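Local atomic coordinates of methoxy mycolic acid synthase 2 (Mycobacterium tuberculosis, PDB entry 1TPY), a protein that transfers a methylene group from S-adenosyl-L-methionine to a double bond of mycolic acids, making cis-cyclopropane rings for the mycobacterial cell envelope. Residues R24-L27 with T32-C35. Residues are numbered along the deposited sequence; the frame is centred on the assembly and turned at random.
With SAH (S-adenosyl-L-homocysteine), chain C; 16A (cetyl-trimethyl-ammonium), chain D; CO3 (carbonate ion), chain B.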
loop_
_atom_site.group_PDB
_atom_site.type_symbol
_atom_site.label_atom_id
_atom_site.label_comp_id
_atom_site.label_asym_id
_atom_site.label_seq_id
_atom_site.Cartn_x
_atom_site.Cartn_y
_atom_site.Cartn_z
ATOM N N ARG A 24 -13.768 -8.153 -1.703
ATOM C CA ARG A 24 -14.190 -8.733 -0.432
ATOM C C ARG A 24 -14.083 -10.256 -0.446
ATOM O O ARG A 24 -14.048 -10.891 0.600
ATOM C CB ARG A 24 -15.625 -8.315 -0.098
ATOM C CG ARG A 24 -15.722 -7.347 1.080
ATOM C CD ARG A 24 -17.162 -7.189 1.568
ATOM N NE ARG A 24 -17.973 -6.386 0.659
ATOM C CZ ARG A 24 -17.830 -5.075 0.486
ATOM N NH1 ARG A 24 -16.900 -4.409 1.158
ATOM N NH2 ARG A 24 -18.622 -4.425 -0.358
ATOM N N LEU A 25 -14.033 -10.835 -1.639
ATOM C CA LEU A 25 -13.926 -12.285 -1.786
ATOM C C LEU A 25 -12.594 -12.841 -1.295
ATOM O O LEU A 25 -12.533 -13.986 -0.853
ATOM C CB LEU A 25 -14.103 -12.697 -3.249
ATOM C CG LEU A 25 -15.436 -12.410 -3.945
ATOM C CD1 LEU A 25 -15.362 -12.918 -5.377
ATOM C CD2 LEU A 25 -16.587 -13.085 -3.192
ATOM N N PHE A 26 -11.524 -12.053 -1.371
ATOM C CA PHE A 26 -10.236 -12.570 -0.934
ATOM C C PHE A 26 -9.459 -11.753 0.097
ATOM O O PHE A 26 -8.564 -12.282 0.754
ATOM C CB PHE A 26 -9.358 -12.874 -2.158
ATOM C CG PHE A 26 -8.906 -11.659 -2.918
ATOM C CD1 PHE A 26 -7.768 -10.960 -2.526
ATOM C CD2 PHE A 26 -9.598 -11.238 -4.052
ATOM C CE1 PHE A 26 -7.322 -9.862 -3.255
ATOM C CE2 PHE A 26 -9.163 -10.141 -4.792
ATOM C CZ PHE A 26 -8.024 -9.451 -4.396
ATOM N N LEU A 27 -9.793 -10.479 0.261
ATOM C CA LEU A 27 -9.085 -9.678 1.258
ATOM C C LEU A 27 -9.607 -10.070 2.633
ATOM O O LEU A 27 -10.666 -10.691 2.742
ATOM C CB LEU A 27 -9.324 -8.183 1.028
ATOM C CG LEU A 27 -8.796 -7.590 -0.281
ATOM C CD1 LEU A 27 -9.138 -6.103 -0.345
ATOM C CD2 LEU A 27 -7.291 -7.809 -0.370
ATOM N N THR A 32 -7.784 -4.735 4.011
ATOM C CA THR A 32 -6.436 -4.196 3.915
ATOM C C THR A 32 -5.887 -4.858 2.658
ATOM O O THR A 32 -6.115 -6.041 2.421
ATOM C CB THR A 32 -5.583 -4.572 5.140
ATOM O OG1 THR A 32 -6.147 -3.973 6.314
ATOM C CG2 THR A 32 -4.163 -4.071 4.964
ATOM N N TYR A 33 -5.182 -4.090 1.843
ATOM C CA TYR A 33 -4.671 -4.607 0.588
ATOM C C TYR A 33 -3.192 -4.277 0.481
ATOM O O TYR A 33 -2.784 -3.433 -0.313
ATOM C CB TYR A 33 -5.465 -3.960 -0.548
ATOM C CG TYR A 33 -5.406 -4.667 -1.883
ATOM C CD1 TYR A 33 -6.044 -4.120 -2.993
ATOM C CD2 TYR A 33 -4.721 -5.872 -2.042
ATOM C CE1 TYR A 33 -6.006 -4.745 -4.226
ATOM C CE2 TYR A 33 -4.675 -6.514 -3.281
ATOM C CZ TYR A 33 -5.326 -5.936 -4.369
ATOM O OH TYR A 33 -5.310 -6.543 -5.601
ATOM N N SER A 34 -2.399 -4.962 1.299
ATOM C CA SER A 34 -0.959 -4.768 1.356
ATOM C C SER A 34 -0.360 -5.877 2.223
ATOM O O SER A 34 -1.077 -6.569 2.936
ATOM C CB SER A 34 -0.647 -3.392 1.958
ATOM O OG SER A 34 -1.377 -3.185 3.162
ATOM N N CYS A 35 0.956 -6.036 2.168
ATOM C CA CYS A 35 1.620 -7.086 2.931
ATOM C C CYS A 35 1.312 -7.116 4.433
ATOM O O CYS A 35 1.491 -6.123 5.143
ATOM C CB CYS A 35 3.130 -6.996 2.739
ATOM S SG CYS A 35 4.028 -8.338 3.570
HETATM N N SAH C . -2.964 1.776 2.068
HETATM C CA SAH C . -4.044 0.812 1.854
HETATM C CB SAH C . -4.383 0.653 0.350
HETATM C CG SAH C . -3.257 0.245 -0.600
HETATM S SD SAH C . -3.799 0.081 -2.323
HETATM C C SAH C . -3.684 -0.550 2.449
HETATM O O SAH C . -2.522 -0.723 2.859
HETATM O OXT SAH C . -4.559 -1.435 2.484
HETATM C "C5'" SAH C . -3.010 1.509 -3.111
HETATM C "C4'" SAH C . -3.669 2.817 -2.648
HETATM O "O4'" SAH C . -2.877 3.989 -2.956
HETATM C "C3'" SAH C . -5.043 3.059 -3.271
HETATM O "O3'" SAH C . -5.937 3.549 -2.256
HETATM C "C2'" SAH C . -4.773 4.094 -4.326
HETATM O "O2'" SAH C . -5.963 4.825 -4.669
HETATM C "C1'" SAH C . -3.719 4.915 -3.658
HETATM N N9 SAH C . -2.901 5.794 -4.594
HETATM C C8 SAH C . -2.190 5.502 -5.714
HETATM N N7 SAH C . -1.587 6.491 -6.292
HETATM C C5 SAH C . -1.932 7.567 -5.469
HETATM C C6 SAH C . -1.629 8.956 -5.492
HETATM N N6 SAH C . -0.868 9.510 -6.432
HETATM N N1 SAH C . -2.150 9.748 -4.496
HETATM C C2 SAH C . -2.926 9.193 -3.535
HETATM N N3 SAH C . -3.281 7.905 -3.410
HETATM C C4 SAH C . -2.739 7.141 -4.426
HETATM C C1 16A D . 0.411 -7.851 -4.098
HETATM C C2 16A D . 1.013 -7.051 -5.253
HETATM C C3 16A D . 2.440 -7.536 -5.554
HETATM C C4 16A D . 3.145 -6.828 -6.703
HETATM C C5 16A D . 4.551 -7.424 -6.878
HETATM C C6 16A D . 5.397 -6.811 -8.005
HETATM C C7 16A D . 4.916 -6.973 -9.468
HETATM C C8 16A D . 5.473 -5.991 -10.528
HETATM C C9 16A D . 5.395 -4.479 -10.205
HETATM C C10 16A D . 3.979 -3.874 -10.062
HETATM C C11 16A D . 3.886 -2.529 -9.299
HETATM C C12 16A D . 2.485 -2.161 -8.785
HETATM C C13 16A D . 2.326 -2.448 -7.288
HETATM C C14 16A D . 0.902 -2.168 -6.813
HETATM C C15 16A D . 0.779 -2.737 -5.389
HETATM C C16 16A D . -0.693 -2.605 -4.949
HETATM N N1 16A D . -1.304 -3.073 -3.630
HETATM C C17 16A D . -2.599 -3.015 -3.279
HETATM C C18 16A D . -0.933 -4.512 -3.349
HETATM C C19 16A D . -0.665 -2.291 -2.504
HETATM C C CO3 B . 2.678 -3.247 -0.306
HETATM O O1 CO3 B . 2.582 -4.122 0.898
HETATM O O2 CO3 B . 2.013 -3.573 -1.434
HETATM O O3 CO3 B . 3.440 -2.125 -0.269
#
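Leu-27 has the largest share of the contact, touching through one methyl group: its CD2 lies 3.6 Å from CD2 of the Tyr-33 ring and 3.5 Å from the carbonyl O of Thr-32. A branched leucine suits this place, since CD2 can reach the ring and the backbone beside it at once. The neighbouring Phe-26 touches more loosely, turning its ring edge to the tyrosine hydroxyl, with CZ 4.2 Å from Tyr-33 OH. No hydrogen bond joins 24-27 to 32-35, both near or in the loop between helices 20-24 and 45-57. Whereas this inner part is buried, Arg-24 is exposed, and its NH2 makes a long, weak ion pair with Asp-21.

With CG anti to the backbone N (chi1 -161°), the Tyr-33 ring extends so that C17 of cetyl-trimethyl-ammonium sits over the centre of one face, 3.5 Å above the plane. Hydrogen bonds to Tyr-265 and His-15 satisfy its buried hydroxyl and fix the ring's far end. Tyr-33 and Ser-34 bind S-adenosyl-L-methionine; here Tyr-33 N gives an almost straight bond (176°) to OXT of S-adenosyl-L-homocysteine, and the short Ser-34, also bonded to Lys-52, donates from OG to the ligand's O at 2.7 Å. The chemistry thus implies a divided loop: apolar side chains pack obliquely against the tyrosine, polar groups hold the carboxylate, and an aromatic face meets an ammonium methyl, possibly easing its charge.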